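Side-chain contacts in CRISPR-associated protein, Cse2 family (Thermobifida fusca, PDB 4H79), which probably binds nucleic acid as the small CasB (Cse2) subunit of the type I-E CRISPR Cascade surveillance complex: residues 96-101 with 165-170; 92-97 with 149-154; 175-180 with 184-189. All blocks are in the same frame, centred on the assembly; numbering follows the deposited sequence.

Contact 1: 96-101 with 165-170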
ATOM      1  N   ALA A  96      -7.217   4.122   0.741  1.00 16.58           N
ATOM      2  CA  ALA A  96      -8.359   5.001   1.112  1.00 17.82           C
ATOM      3  C   ALA A  96      -7.902   6.405   1.485  1.00 15.77           C
ATOM      4  O   ALA A  96      -8.554   7.395   1.163  1.00 16.43           O
ATOM      5  CB  ALA A  96      -9.138   4.369   2.279  1.00 14.82           C
ATOM      6  N   ILE A  97      -6.793   6.475   2.197  1.00 15.71           N
ATOM      7  CA  ILE A  97      -6.206   7.789   2.552  1.00 18.37           C
ATOM      8  C   ILE A  97      -5.674   8.473   1.301  1.00 16.77           C
ATOM      9  O   ILE A  97      -5.955   9.662   1.050  1.00 17.93           O
ATOM     10  CB  ILE A  97      -5.024   7.564   3.530  1.00 16.31           C
ATOM     11  CG1 ILE A  97      -5.563   7.110   4.900  1.00 20.48           C
ATOM     12  CG2 ILE A  97      -4.223   8.891   3.711  1.00 17.38           C
ATOM     13  CD1 ILE A  97      -4.480   6.494   5.751  1.00 21.06           C
ATOM     14  N   HIS A  98      -4.989   7.690   0.440  1.00 17.92           N
ATOM     15  CA  HIS A  98      -4.392   8.229  -0.827  1.00 16.72           C
ATOM     16  C   HIS A  98      -5.399   8.771  -1.791  1.00 16.62           C
ATOM     17  O   HIS A  98      -5.228   9.874  -2.367  1.00 15.04           O
ATOM     18  CB  HIS A  98      -3.600   7.034  -1.488  1.00 17.01           C
ATOM     19  CG  HIS A  98      -2.528   7.497  -2.422  1.00 18.14           C
ATOM     20  ND1 HIS A  98      -1.588   6.657  -2.915  1.00 18.84           N
ATOM     21  CD2 HIS A  98      -2.339   8.757  -3.044  1.00 18.38           C
ATOM     22  CE1 HIS A  98      -0.786   7.373  -3.791  1.00 21.40           C
ATOM     23  NE2 HIS A  98      -1.253   8.657  -3.860  1.00 21.18           N
ATOM     24  N   GLN A  99      -6.515   8.050  -1.975  1.00 18.02           N
ATOM     25  CA  GLN A  99      -7.554   8.431  -2.980  1.00 17.52           C
ATOM     26  C   GLN A  99      -8.482   9.590  -2.557  1.00 16.66           C
ATOM     27  O   GLN A  99      -9.052  10.281  -3.402  1.00 21.95           O
ATOM     28  CB  GLN A  99      -8.409   7.195  -3.347  1.00 21.85           C
ATOM     29  CG  GLN A  99      -9.286   7.414  -4.592  1.00 23.06           C
ATOM     30  CD  GLN A  99      -8.430   7.600  -5.868  1.00 26.65           C
ATOM     31  OE1 GLN A  99      -7.698   6.688  -6.274  1.00 23.90           O
ATOM     32  NE2 GLN A  99      -8.496   8.774  -6.486  1.00 22.84           N
ATOM     33  N   GLN A 100      -8.565   9.884  -1.258  1.00 17.73           N
ATOM     34  CA  GLN A 100      -9.615  10.768  -0.758  1.00 18.71           C
ATOM     35  C   GLN A 100      -9.543  12.154  -1.435  1.00 25.60           C
ATOM     36  O   GLN A 100      -8.474  12.810  -1.457  1.00 24.83           O
ATOM     37  CB  GLN A 100      -9.512  10.941   0.777  1.00 18.63           C
ATOM     38  CG  GLN A 100     -10.594  11.914   1.319  1.00 21.13           C
ATOM     39  CD  GLN A 100     -10.470  12.128   2.819  1.00 23.43           C
ATOM     40  OE1 GLN A 100      -9.357  12.035   3.396  1.00 21.05           O
ATOM     41  NE2 GLN A 100     -11.567  12.479   3.462  1.00 21.20           N
ATOM     42  N   SER A 101     -10.694  12.563  -1.998  1.00 24.76           N
ATOM     43  CA  SER A 101     -10.867  13.854  -2.685  1.00 35.57           C
ATOM     44  C   SER A 101      -9.958  14.015  -3.911  1.00 39.02           C
ATOM     45  O   SER A 101      -9.702  15.124  -4.357  1.00 43.54           O
ATOM     46  CB  SER A 101     -10.612  15.042  -1.732  1.00 38.14           C
ATOM     47  OG  SER A 101     -11.443  14.904  -0.596  1.00 34.27           O
ATOM     48  N   LEU A 165       0.432   4.929  -6.674  1.00 21.50           N
ATOM     49  CA  LEU A 165       1.219   3.813  -6.236  1.00 19.37           C
ATOM     50  C   LEU A 165       0.553   2.475  -6.682  1.00 23.16           C
ATOM     51  O   LEU A 165      -0.662   2.388  -6.844  1.00 24.09           O
ATOM     52  CB  LEU A 165       1.301   3.906  -4.724  1.00 22.10           C
ATOM     53  CG  LEU A 165       2.294   3.236  -3.879  1.00 28.51           C
ATOM     54  CD1 LEU A 165       3.723   3.656  -4.302  1.00 26.69           C
ATOM     55  CD2 LEU A 165       1.943   3.632  -2.374  1.00 27.40           C
ATOM     56  N   ASP A 166       1.359   1.434  -6.879  1.00 21.69           N
ATOM     57  CA  ASP A 166       0.796   0.104  -7.177  1.00 23.59           C
ATOM     58  C   ASP A 166       0.484  -0.600  -5.869  1.00 21.18           C
ATOM     59  O   ASP A 166       1.410  -1.138  -5.177  1.00 22.63           O
ATOM     60  CB  ASP A 166       1.815  -0.711  -7.984  1.00 23.23           C
ATOM     61  CG  ASP A 166       1.288  -2.065  -8.369  1.00 29.03           C
ATOM     62  OD1 ASP A 166       0.368  -2.628  -7.678  1.00 23.19           O
ATOM     63  OD2 ASP A 166       1.838  -2.571  -9.376  1.00 32.15           O
ATOM     64  N   TYR A 167      -0.805  -0.562  -5.469  1.00 22.96           N
ATOM     65  CA  TYR A 167      -1.225  -1.188  -4.188  1.00 24.94           C
ATOM     66  C   TYR A 167      -1.160  -2.709  -4.148  1.00 22.50           C
ATOM     67  O   TYR A 167      -0.968  -3.319  -3.046  1.00 26.40           O
ATOM     68  CB  TYR A 167      -2.607  -0.678  -3.736  1.00 19.16           C
ATOM     69  CG  TYR A 167      -2.383   0.694  -3.080  1.00 25.22           C
ATOM     70  CD1 TYR A 167      -2.054   0.800  -1.685  1.00 20.65           C
ATOM     71  CD2 TYR A 167      -2.448   1.883  -3.850  1.00 20.63           C
ATOM     72  CE1 TYR A 167      -1.801   2.076  -1.122  1.00 25.31           C
ATOM     73  CE2 TYR A 167      -2.201   3.171  -3.293  1.00 21.93           C
ATOM     74  CZ  TYR A 167      -1.862   3.246  -1.923  1.00 26.16           C
ATOM     75  OH  TYR A 167      -1.612   4.480  -1.329  1.00 23.08           O
ATOM     76  N   GLY A 168      -1.292  -3.358  -5.322  1.00 27.17           N
ATOM     77  CA  GLY A 168      -1.043  -4.863  -5.423  1.00 25.99           C
ATOM     78  C   GLY A 168       0.408  -5.166  -5.068  1.00 26.20           C
ATOM     79  O   GLY A 168       0.725  -6.056  -4.233  1.00 23.86           O
ATOM     80  N   LEU A 169       1.315  -4.401  -5.687  1.00 27.90           N
ATOM     81  CA  LEU A 169       2.733  -4.592  -5.365  1.00 27.11           C
ATOM     82  C   LEU A 169       3.019  -4.281  -3.889  1.00 25.14           C
ATOM     83  O   LEU A 169       3.710  -5.057  -3.190  1.00 24.87           O
ATOM     84  CB  LEU A 169       3.639  -3.777  -6.272  1.00 23.05           C
ATOM     85  CG  LEU A 169       5.151  -3.816  -6.003  1.00 25.62           C
ATOM     86  CD1 LEU A 169       5.743  -5.274  -5.977  1.00 26.45           C
ATOM     87  CD2 LEU A 169       5.923  -2.916  -6.997  1.00 29.73           C
ATOM     88  N   LEU A 170       2.436  -3.168  -3.402  1.00 26.17           N
ATOM     89  CA  LEU A 170       2.704  -2.789  -2.019  1.00 30.42           C
ATOM     90  C   LEU A 170       2.215  -3.864  -1.021  1.00 27.49           C
ATOM     91  O   LEU A 170       2.924  -4.164  -0.033  1.00 26.76           O
ATOM     92  CB  LEU A 170       2.065  -1.450  -1.709  1.00 24.86           C
ATOM     93  CG  LEU A 170       2.468  -0.840  -0.371  1.00 26.07           C
ATOM     94  CD1 LEU A 170       3.947  -0.432  -0.376  1.00 25.38           C
ATOM     95  CD2 LEU A 170       1.490   0.327  -0.014  1.00 24.87           C
TER
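His98 and Tyr167 meet because each first torsion aims a ring at the other: the imidazole CG of His98 stands anti to its own backbone N (chi1 -157°), beside the carbonyl carbon, while chi1 of -80° sends the Tyr167 phenol from the first turn of its helix toward 96-101. The result illustrates how two aromatic side chains can join helices through a polar edge instead of a stack. The ring planes are inclined at 67° and their centroids lie 5.9 Å apart, rim to rim, with neither ring over the face of the other. At the rims His98 ND1 and Tyr167 OH form a hydrogen bond of 2.7 Å, in which either partner could be the donor. The hydroxyl also lies 3.2 Å from His98 CB, close against the root of the imidazole. Leu165 adds a looser contact, its CB lying 4.2 Å from His98 CE1. A phenylalanine in place of His98 would probably leave the buried Tyr167 hydroxyl without its nitrogen partner and its rotation less fixed.

The start of the tyrosine's helix has its own bonds. Asp166, the N-cap, accepts from Leu169 N through OD1 at 2.8 Å, the donor approaching from above the carboxylate plane, and its OD2 forms a salt bridge with Arg110. Backbone bonds from Leu165 to Met107 and Gln109 tie the preceding residue to the loop that follows helix 80-99. The pair is thus buried between the C-terminal end of helix 80-99 and the N-terminal end of helix 167-176; Val155 of helix 144-160 touches both side chains, and Tyr95, one turn before His98, meets the Tyr167 ring edge-to-face.

Contact 2: 92-97 with 149-154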
ATOM      1  N   LEU A  92      -5.202  -1.533   1.828  1.00 20.62           N
ATOM      2  CA  LEU A  92      -6.526  -0.918   1.537  1.00 22.70           C
ATOM      3  C   LEU A  92      -6.726   0.363   2.299  1.00 20.68           C
ATOM      4  O   LEU A  92      -7.285   1.337   1.739  1.00 19.25           O
ATOM      5  CB  LEU A  92      -7.674  -1.876   1.907  1.00 24.72           C
ATOM      6  CG  LEU A  92      -8.240  -2.691   0.728  1.00 31.06           C
ATOM      7  CD1 LEU A  92      -8.952  -1.820  -0.310  1.00 28.66           C
ATOM      8  CD2 LEU A  92      -7.173  -3.418   0.049  1.00 28.71           C
ATOM      9  N   THR A  93      -6.282   0.376   3.569  1.00 22.59           N
ATOM     10  CA  THR A  93      -6.444   1.638   4.420  1.00 21.73           C
ATOM     11  C   THR A  93      -5.588   2.725   3.835  1.00 19.39           C
ATOM     12  O   THR A  93      -6.017   3.900   3.710  1.00 17.06           O
ATOM     13  CB  THR A  93      -5.975   1.327   5.866  1.00 22.83           C
ATOM     14  OG1 THR A  93      -6.833   0.273   6.376  1.00 23.78           O
ATOM     15  CG2 THR A  93      -6.108   2.571   6.766  1.00 24.82           C
ATOM     16  N   LEU A  94      -4.320   2.393   3.473  1.00 18.86           N
ATOM     17  CA  LEU A  94      -3.449   3.409   2.832  1.00 16.08           C
ATOM     18  C   LEU A  94      -4.083   3.919   1.528  1.00 17.95           C
ATOM     19  O   LEU A  94      -4.085   5.134   1.241  1.00 19.91           O
ATOM     20  CB  LEU A  94      -2.019   2.849   2.533  1.00 19.28           C
ATOM     21  CG  LEU A  94      -1.191   2.540   3.793  1.00 24.65           C
ATOM     22  CD1 LEU A  94       0.067   1.805   3.411  1.00 24.17           C
ATOM     23  CD2 LEU A  94      -0.836   3.879   4.528  1.00 20.99           C
ATOM     24  N   TYR A  95      -4.571   3.010   0.698  1.00 19.84           N
ATOM     25  CA  TYR A  95      -5.205   3.471  -0.545  1.00 18.81           C
ATOM     26  C   TYR A  95      -6.380   4.452  -0.269  1.00 19.01           C
ATOM     27  O   TYR A  95      -6.571   5.462  -1.008  1.00 20.22           O
ATOM     28  CB  TYR A  95      -5.724   2.224  -1.384  1.00 19.11           C
ATOM     29  CG  TYR A  95      -6.589   2.743  -2.530  1.00 22.31           C
ATOM     30  CD1 TYR A  95      -5.983   3.383  -3.647  1.00 20.60           C
ATOM     31  CD2 TYR A  95      -8.016   2.635  -2.482  1.00 22.94           C
ATOM     32  CE1 TYR A  95      -6.770   3.957  -4.658  1.00 21.38           C
ATOM     33  CE2 TYR A  95      -8.802   3.141  -3.515  1.00 24.57           C
ATOM     34  CZ  TYR A  95      -8.163   3.807  -4.584  1.00 22.42           C
ATOM     35  OH  TYR A  95      -8.919   4.329  -5.620  1.00 22.41           O
ATOM     36  N   ALA A  96      -7.217   4.122   0.741  1.00 16.58           N
ATOM     37  CA  ALA A  96      -8.359   5.001   1.112  1.00 17.82           C
ATOM     38  C   ALA A  96      -7.902   6.405   1.485  1.00 15.77           C
ATOM     39  O   ALA A  96      -8.554   7.395   1.163  1.00 16.43           O
ATOM     40  CB  ALA A  96      -9.138   4.369   2.279  1.00 14.82           C
ATOM     41  N   ILE A  97      -6.793   6.475   2.197  1.00 15.71           N
ATOM     42  CA  ILE A  97      -6.206   7.789   2.552  1.00 18.37           C
ATOM     43  C   ILE A  97      -5.674   8.473   1.301  1.00 16.77           C
ATOM     44  O   ILE A  97      -5.955   9.662   1.050  1.00 17.93           O
ATOM     45  CB  ILE A  97      -5.024   7.564   3.530  1.00 16.31           C
ATOM     46  CG1 ILE A  97      -5.563   7.110   4.900  1.00 20.48           C
ATOM     47  CG2 ILE A  97      -4.223   8.891   3.711  1.00 17.38           C
ATOM     48  CD1 ILE A  97      -4.480   6.494   5.751  1.00 21.06           C
ATOM     49  N   GLN A 149       2.149   3.098  10.192  1.00 26.06           N
ATOM     50  CA  GLN A 149       2.157   4.552  10.581  1.00 28.66           C
ATOM     51  C   GLN A 149       3.176   5.302   9.705  1.00 28.43           C
ATOM     52  O   GLN A 149       2.905   6.415   9.253  1.00 25.06           O
ATOM     53  CB  GLN A 149       2.525   4.797  12.058  1.00 33.09           C
ATOM     54  CG  GLN A 149       1.412   4.359  13.019  1.00 51.70           C
ATOM     55  CD  GLN A 149       1.819   4.167  14.488  1.00 60.16           C
ATOM     56  OE1 GLN A 149       2.982   3.950  14.805  1.00 72.93           O
ATOM     57  NE2 GLN A 149       0.838   4.211  15.382  1.00 76.22           N
ATOM     58  N   ARG A 150       4.354   4.677   9.486  1.00 24.85           N
ATOM     59  CA  ARG A 150       5.423   5.318   8.676  1.00 25.15           C
ATOM     60  C   ARG A 150       4.979   5.399   7.233  1.00 23.44           C
ATOM     61  O   ARG A 150       5.206   6.416   6.575  1.00 22.07           O
ATOM     62  CB  ARG A 150       6.790   4.659   8.839  1.00 23.45           C
ATOM     63  CG  ARG A 150       7.349   4.934  10.248  1.00 30.73           C
ATOM     64  CD  ARG A 150       8.502   3.980  10.521  1.00 32.15           C
ATOM     65  NE  ARG A 150       8.946   4.111  11.910  1.00 44.43           N
ATOM     66  CZ  ARG A 150      10.090   3.629  12.367  1.00 43.14           C
ATOM     67  NH1 ARG A 150      10.921   2.986  11.535  1.00 36.53           N
ATOM     68  NH2 ARG A 150      10.400   3.780  13.651  1.00 54.37           N
ATOM     69  N   LEU A 151       4.361   4.345   6.720  1.00 23.35           N
ATOM     70  CA  LEU A 151       3.873   4.405   5.331  1.00 25.63           C
ATOM     71  C   LEU A 151       2.777   5.483   5.161  1.00 22.70           C
ATOM     72  O   LEU A 151       2.645   6.122   4.129  1.00 22.45           O
ATOM     73  CB  LEU A 151       3.307   3.040   4.902  1.00 21.14           C
ATOM     74  CG  LEU A 151       4.435   2.037   4.517  1.00 23.13           C
ATOM     75  CD1 LEU A 151       3.910   0.590   4.417  1.00 26.95           C
ATOM     76  CD2 LEU A 151       5.246   2.489   3.266  1.00 21.99           C
ATOM     77  N   ARG A 152       1.916   5.607   6.145  1.00 19.73           N
ATOM     78  CA  ARG A 152       0.829   6.607   6.069  1.00 25.56           C
ATOM     79  C   ARG A 152       1.410   8.038   5.839  1.00 20.82           C
ATOM     80  O   ARG A 152       0.877   8.844   5.049  1.00 22.79           O
ATOM     81  CB  ARG A 152      -0.028   6.522   7.357  1.00 24.63           C
ATOM     82  CG  ARG A 152      -1.123   7.532   7.402  1.00 29.53           C
ATOM     83  CD  ARG A 152      -1.895   7.583   8.757  1.00 40.78           C
ATOM     84  NE  ARG A 152      -3.156   8.317   8.496  1.00 60.24           N
ATOM     85  CZ  ARG A 152      -3.282   9.589   8.080  1.00 63.98           C
ATOM     86  NH1 ARG A 152      -4.509  10.120   7.850  1.00 58.83           N
ATOM     87  NH2 ARG A 152      -2.205  10.353   7.898  1.00 90.30           N
ATOM     88  N   GLU A 153       2.490   8.356   6.533  1.00 23.14           N
ATOM     89  CA  GLU A 153       3.119   9.696   6.379  1.00 25.62           C
ATOM     90  C   GLU A 153       3.590   9.892   4.936  1.00 26.71           C
ATOM     91  O   GLU A 153       3.458  10.966   4.371  1.00 26.25           O
ATOM     92  CB  GLU A 153       4.321   9.895   7.338  1.00 27.36           C
ATOM     93  CG  GLU A 153       3.932   9.802   8.825  1.00 37.03           C
ATOM     94  CD  GLU A 153       5.153   9.796   9.780  1.00 64.24           C
ATOM     95  OE1 GLU A 153       6.336   9.796   9.301  1.00 69.24           O
ATOM     96  OE2 GLU A 153       4.957   9.795  11.030  1.00 67.42           O
ATOM     97  N   ILE A 154       4.155   8.837   4.345  1.00 22.91           N
ATOM     98  CA  ILE A 154       4.667   8.894   2.965  1.00 21.76           C
ATOM     99  C   ILE A 154       3.497   9.023   1.987  1.00 21.11           C
ATOM    100  O   ILE A 154       3.525   9.840   1.074  1.00 20.22           O
ATOM    101  CB  ILE A 154       5.470   7.621   2.606  1.00 22.05           C
ATOM    102  CG1 ILE A 154       6.792   7.499   3.479  1.00 25.23           C
ATOM    103  CG2 ILE A 154       5.763   7.623   1.126  1.00 21.38           C
ATOM    104  CD1 ILE A 154       7.775   8.630   3.210  1.00 26.46           C
TER
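Leu94 lies roughly perpendicular to Leu151, and Ile97 likewise to Arg152; these two pairings, joined by Leu94 on the Arg152 backbone, make up the contact of 92-97 with 149-154. Leu94 divides its two methyl groups between neighbouring residues of the other helix. CD1 rests against Leu151 CB at 3.8 Å, whereas CD2 turns to the backbone and comes to 3.5 Å from Arg152 CA. This forked grip follows from a CG placed anti to the carbonyl carbon (chi1 -67°), which carries the branch across although the Leu94 side chain does not leave its helix pointing straight at the partner.

One turn on, Ile97 does point at the other helix. Its CD1 lies across the Arg152 chain, 3.6 Å from NE and 3.9 Å from CG, while CG2 is placed over one face of the guanidinium. The arginine can offer this length because its chain is extended from CG to NE, so methylene groups and the flat head together border the isoleucine. The division of labour is a familiar one: the leucines close the buried side, and a long charged residue lays its chain and the face of its guanidinium along the exposed margin.

Leu151 also packs on Leu114 of helix 114-119, and Ile97 touches Arg47 of helix 37-49, so both helices have further neighbours. With axes 10.1 Å apart at closest approach and nearly parallel, crossing at -24°, the segments show the side-chain packing of adjacent helices in an all-helical bundle, in keeping with a Cse2 chain in which strands are absent.

Contact 3: 175-180 with 184-189; sequences YQFRTP and QRVRTA
Val186 is met through both its methyl groups by residues from the end of helix 167-176 and the turn after it. Its CG2 lies 3.4 Å from Gln176 OE1, the two side chains running antiparallel alongside each other; its CG1 comes 4.0 Å from Phe177 CE2, at the edge of the ring and near its plane. The Gln176 chain, with CG anti to the backbone N (chi1 -173°) and extended beyond, reaches far enough for NE2 to lie 3.5 Å from Arg185 CB. The amide thus meets the methylenes of Arg185, and its guanidinium lies further off.

Around this shell, the backbone sets the geometry. A type I turn from Gln176 to Thr179 reverses the chain, and Thr179 N-caps helix 180-195 by bonding to Gly182 N. In the first turn of that helix Gln184 N donates to Pro180 O at 3.1 Å. A water also donates to this carbonyl, at a short distance whose exact value is doubtful, and accepts from Arg187 NH2. Tyr144 and Leu147 of helix 144-160 touch the Phe177 side chain from beyond the two segments.

Chemically, this tight connection between two consecutive helices is held across the segments mainly by van der Waals contact round Val186. Its direct hydrogen bond is the backbone one of the first helical turn, which leaves the amide and arginine groups at the margin, where solvent can reach them.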
ATOM      1  N   TYR A 175       3.388  -8.117   3.003  1.00 30.53           N
ATOM      2  CA  TYR A 175       3.434  -9.532   3.376  1.00 35.29           C
ATOM      3  C   TYR A 175       4.891 -10.029   3.429  1.00 37.35           C
ATOM      4  O   TYR A 175       5.304 -10.647   4.408  1.00 34.66           O
ATOM      5  CB  TYR A 175       2.537 -10.374   2.407  1.00 30.29           C
ATOM      6  CG  TYR A 175       2.460 -11.810   2.656  1.00 33.85           C
ATOM      7  CD1 TYR A 175       2.069 -12.287   3.905  1.00 25.39           C
ATOM      8  CD2 TYR A 175       2.730 -12.771   1.626  1.00 31.85           C
ATOM      9  CE1 TYR A 175       1.967 -13.652   4.149  1.00 35.30           C
ATOM     10  CE2 TYR A 175       2.638 -14.114   1.892  1.00 37.60           C
ATOM     11  CZ  TYR A 175       2.224 -14.525   3.138  1.00 36.06           C
ATOM     12  OH  TYR A 175       2.131 -15.801   3.391  1.00 40.89           O
ATOM     13  N   GLN A 176       5.691  -9.687   2.417  1.00 33.37           N
ATOM     14  CA  GLN A 176       7.091 -10.130   2.340  1.00 39.55           C
ATOM     15  C   GLN A 176       7.920  -9.679   3.548  1.00 39.17           C
ATOM     16  O   GLN A 176       8.894 -10.322   3.889  1.00 34.18           O
ATOM     17  CB  GLN A 176       7.742  -9.655   1.026  1.00 31.78           C
ATOM     18  CG  GLN A 176       9.129 -10.181   0.771  1.00 40.48           C
ATOM     19  CD  GLN A 176       9.638  -9.795  -0.590  1.00 45.08           C
ATOM     20  OE1 GLN A 176       9.031  -8.945  -1.267  1.00 49.51           O
ATOM     21  NE2 GLN A 176      10.760 -10.392  -0.997  1.00 47.11           N
ATOM     22  N   PHE A 177       7.501  -8.592   4.187  1.00 35.34           N
ATOM     23  CA  PHE A 177       8.177  -8.021   5.347  1.00 34.14           C
ATOM     24  C   PHE A 177       8.231  -8.944   6.571  1.00 37.97           C
ATOM     25  O   PHE A 177       8.965  -8.642   7.509  1.00 39.02           O
ATOM     26  CB  PHE A 177       7.479  -6.710   5.741  1.00 32.42           C
ATOM     27  CG  PHE A 177       8.414  -5.570   5.904  1.00 46.00           C
ATOM     28  CD1 PHE A 177       8.802  -5.173   7.172  1.00 52.54           C
ATOM     29  CD2 PHE A 177       8.936  -4.916   4.800  1.00 52.89           C
ATOM     30  CE1 PHE A 177       9.690  -4.147   7.331  1.00 48.65           C
ATOM     31  CE2 PHE A 177       9.864  -3.892   4.943  1.00 56.18           C
ATOM     32  CZ  PHE A 177      10.232  -3.507   6.217  1.00 56.06           C
ATOM     33  N   ARG A 178       7.500 -10.060   6.581  1.00 36.95           N
ATOM     34  CA  ARG A 178       7.347 -10.838   7.851  1.00 38.27           C
ATOM     35  C   ARG A 178       8.611 -11.468   8.310  1.00 44.42           C
ATOM     36  O   ARG A 178       8.675 -11.843   9.489  1.00 52.51           O
ATOM     37  CB  ARG A 178       6.444 -12.058   7.765  1.00 38.25           C
ATOM     38  CG  ARG A 178       5.443 -12.131   6.704  1.00 56.84           C
ATOM     39  CD  ARG A 178       5.260 -13.593   6.334  1.00 56.31           C
ATOM     40  NE  ARG A 178       5.408 -13.648   4.886  1.00 66.17           N
ATOM     41  CZ  ARG A 178       5.527 -14.767   4.218  1.00 47.23           C
ATOM     42  NH1 ARG A 178       5.526 -15.834   4.886  1.00 52.74           N
ATOM     43  NH2 ARG A 178       5.681 -14.785   2.910  1.00 68.17           N
ATOM     44  N   THR A 179       9.569 -11.684   7.386  1.00 41.24           N
ATOM     45  CA  THR A 179      10.874 -12.356   7.725  1.00 36.92           C
ATOM     46  C   THR A 179      12.008 -11.334   7.582  1.00 43.25           C
ATOM     47  O   THR A 179      11.892 -10.378   6.795  1.00 41.62           O
ATOM     48  CB  THR A 179      11.166 -13.619   6.846  1.00 41.49           C
ATOM     49  OG1 THR A 179      11.491 -13.223   5.496  1.00 45.35           O
ATOM     50  CG2 THR A 179       9.968 -14.711   6.885  1.00 36.04           C
ATOM     51  N   PRO A 180      13.110 -11.501   8.329  1.00 46.57           N
ATOM     52  CA  PRO A 180      14.217 -10.529   8.143  1.00 47.32           C
ATOM     53  C   PRO A 180      14.725 -10.519   6.699  1.00 44.02           C
ATOM     54  O   PRO A 180      15.014  -9.455   6.127  1.00 39.58           O
ATOM     55  CB  PRO A 180      15.315 -11.050   9.090  1.00 46.47           C
ATOM     56  CG  PRO A 180      14.570 -11.879  10.088  1.00 48.65           C
ATOM     57  CD  PRO A 180      13.419 -12.513   9.366  1.00 47.03           C
ATOM     58  N   GLN A 184      14.698  -7.216   4.036  1.00 29.36           N
ATOM     59  CA  GLN A 184      15.887  -6.770   3.312  1.00 34.88           C
ATOM     60  C   GLN A 184      15.579  -6.682   1.805  1.00 34.62           C
ATOM     61  O   GLN A 184      16.021  -5.739   1.140  1.00 32.67           O
ATOM     62  CB  GLN A 184      17.095  -7.723   3.538  1.00 32.04           C
ATOM     63  CG  GLN A 184      18.224  -7.490   2.514  1.00 37.97           C
ATOM     64  CD  GLN A 184      19.454  -8.301   2.820  1.00 44.92           C
ATOM     65  OE1 GLN A 184      19.732  -8.602   3.973  1.00 57.36           O
ATOM     66  NE2 GLN A 184      20.234  -8.646   1.785  1.00 43.75           N
ATOM     67  N   ARG A 185      14.883  -7.690   1.271  1.00 29.87           N
ATOM     68  CA  ARG A 185      14.565  -7.694  -0.145  1.00 30.99           C
ATOM     69  C   ARG A 185      13.646  -6.508  -0.469  1.00 32.23           C
ATOM     70  O   ARG A 185      13.813  -5.816  -1.485  1.00 32.04           O
ATOM     71  CB  ARG A 185      13.920  -8.999  -0.521  1.00 30.74           C
ATOM     72  CG  ARG A 185      14.887 -10.187  -0.507  1.00 37.63           C
ATOM     73  CD  ARG A 185      14.240 -11.345  -1.252  1.00 58.08           C
ATOM     74  NE  ARG A 185      15.198 -12.418  -1.385  1.00 56.11           N
ATOM     75  CZ  ARG A 185      15.121 -13.548  -0.703  1.00 92.16           C
ATOM     76  NH1 ARG A 185      14.110 -13.759   0.146  1.00 98.24           N
ATOM     77  NH2 ARG A 185      16.048 -14.455  -0.884  1.00 63.90           N
ATOM     78  N   VAL A 186      12.695  -6.223   0.408  1.00 29.10           N
ATOM     79  CA  VAL A 186      11.815  -5.062   0.189  1.00 29.71           C
ATOM     80  C   VAL A 186      12.549  -3.718   0.274  1.00 28.31           C
ATOM     81  O   VAL A 186      12.379  -2.837  -0.580  1.00 30.18           O
ATOM     82  CB  VAL A 186      10.602  -5.075   1.142  1.00 28.11           C
ATOM     83  CG1 VAL A 186       9.797  -3.770   0.961  1.00 27.06           C
ATOM     84  CG2 VAL A 186       9.733  -6.334   0.820  1.00 24.09           C
ATOM     85  N   ARG A 187      13.364  -3.533   1.315  1.00 26.29           N
ATOM     86  CA  ARG A 187      14.221  -2.311   1.414  1.00 31.42           C
ATOM     87  C   ARG A 187      15.094  -2.140   0.161  1.00 31.91           C
ATOM     88  O   ARG A 187      15.240  -0.994  -0.384  1.00 28.02           O
ATOM     89  CB  ARG A 187      15.126  -2.395   2.649  1.00 27.86           C
ATOM     90  CG  ARG A 187      14.388  -2.121   3.962  1.00 31.94           C
ATOM     91  CD  ARG A 187      15.402  -1.867   5.097  1.00 35.00           C
ATOM     92  NE  ARG A 187      16.335  -3.022   5.367  1.00 38.94           N
ATOM     93  CZ  ARG A 187      16.025  -4.042   6.145  1.00 39.60           C
ATOM     94  NH1 ARG A 187      14.824  -4.077   6.742  1.00 35.09           N
ATOM     95  NH2 ARG A 187      16.889  -5.019   6.338  1.00 37.96           N
ATOM     96  N   THR A 188      15.670  -3.249  -0.309  1.00 28.54           N
ATOM     97  CA  THR A 188      16.517  -3.202  -1.517  1.00 29.83           C
ATOM     98  C   THR A 188      15.687  -2.768  -2.736  1.00 26.85           C
ATOM     99  O   THR A 188      16.105  -1.905  -3.519  1.00 29.40           O
ATOM    100  CB  THR A 188      17.193  -4.560  -1.777  1.00 29.19           C
ATOM    101  OG1 THR A 188      18.020  -4.885  -0.650  1.00 29.21           O
ATOM    102  CG2 THR A 188      18.086  -4.508  -3.050  1.00 27.64           C
ATOM    103  N   ALA A 189      14.490  -3.323  -2.891  1.00 24.91           N
ATOM    104  CA  ALA A 189      13.618  -2.912  -4.039  1.00 25.41           C
ATOM    105  C   ALA A 189      13.243  -1.408  -3.964  1.00 30.64           C
ATOM    106  O   ALA A 189      13.218  -0.665  -4.989  1.00 30.16           O
ATOM    107  CB  ALA A 189      12.354  -3.815  -4.127  1.00 27.40           C
TER
HETATM  108  O   HOH W   1      15.984  -7.713   7.711  1.00 45.66           O

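Overall arrangement
Contacts 1 and 2 begin on the same helix, 80-99, and share Ala96 and Ile97; their centres are 8 Å apart, and Tyr167 packs on Leu94 and Tyr95 where they touch. From there helix 80-99 meets two consecutive helices, 144-160 in contact 2 and 167-176 in contact 1, so one interior helix links residues more than fifty positions apart. Contact 3 comes later in the chain, at the far end of helix 167-176, about 20 Å from contact 1 and 18 Å from contact 2, centre to centre. Helix 167-176 therefore runs from the buried core to a surface corner, where helix 180-195 turns back, all within the Cse2 family region.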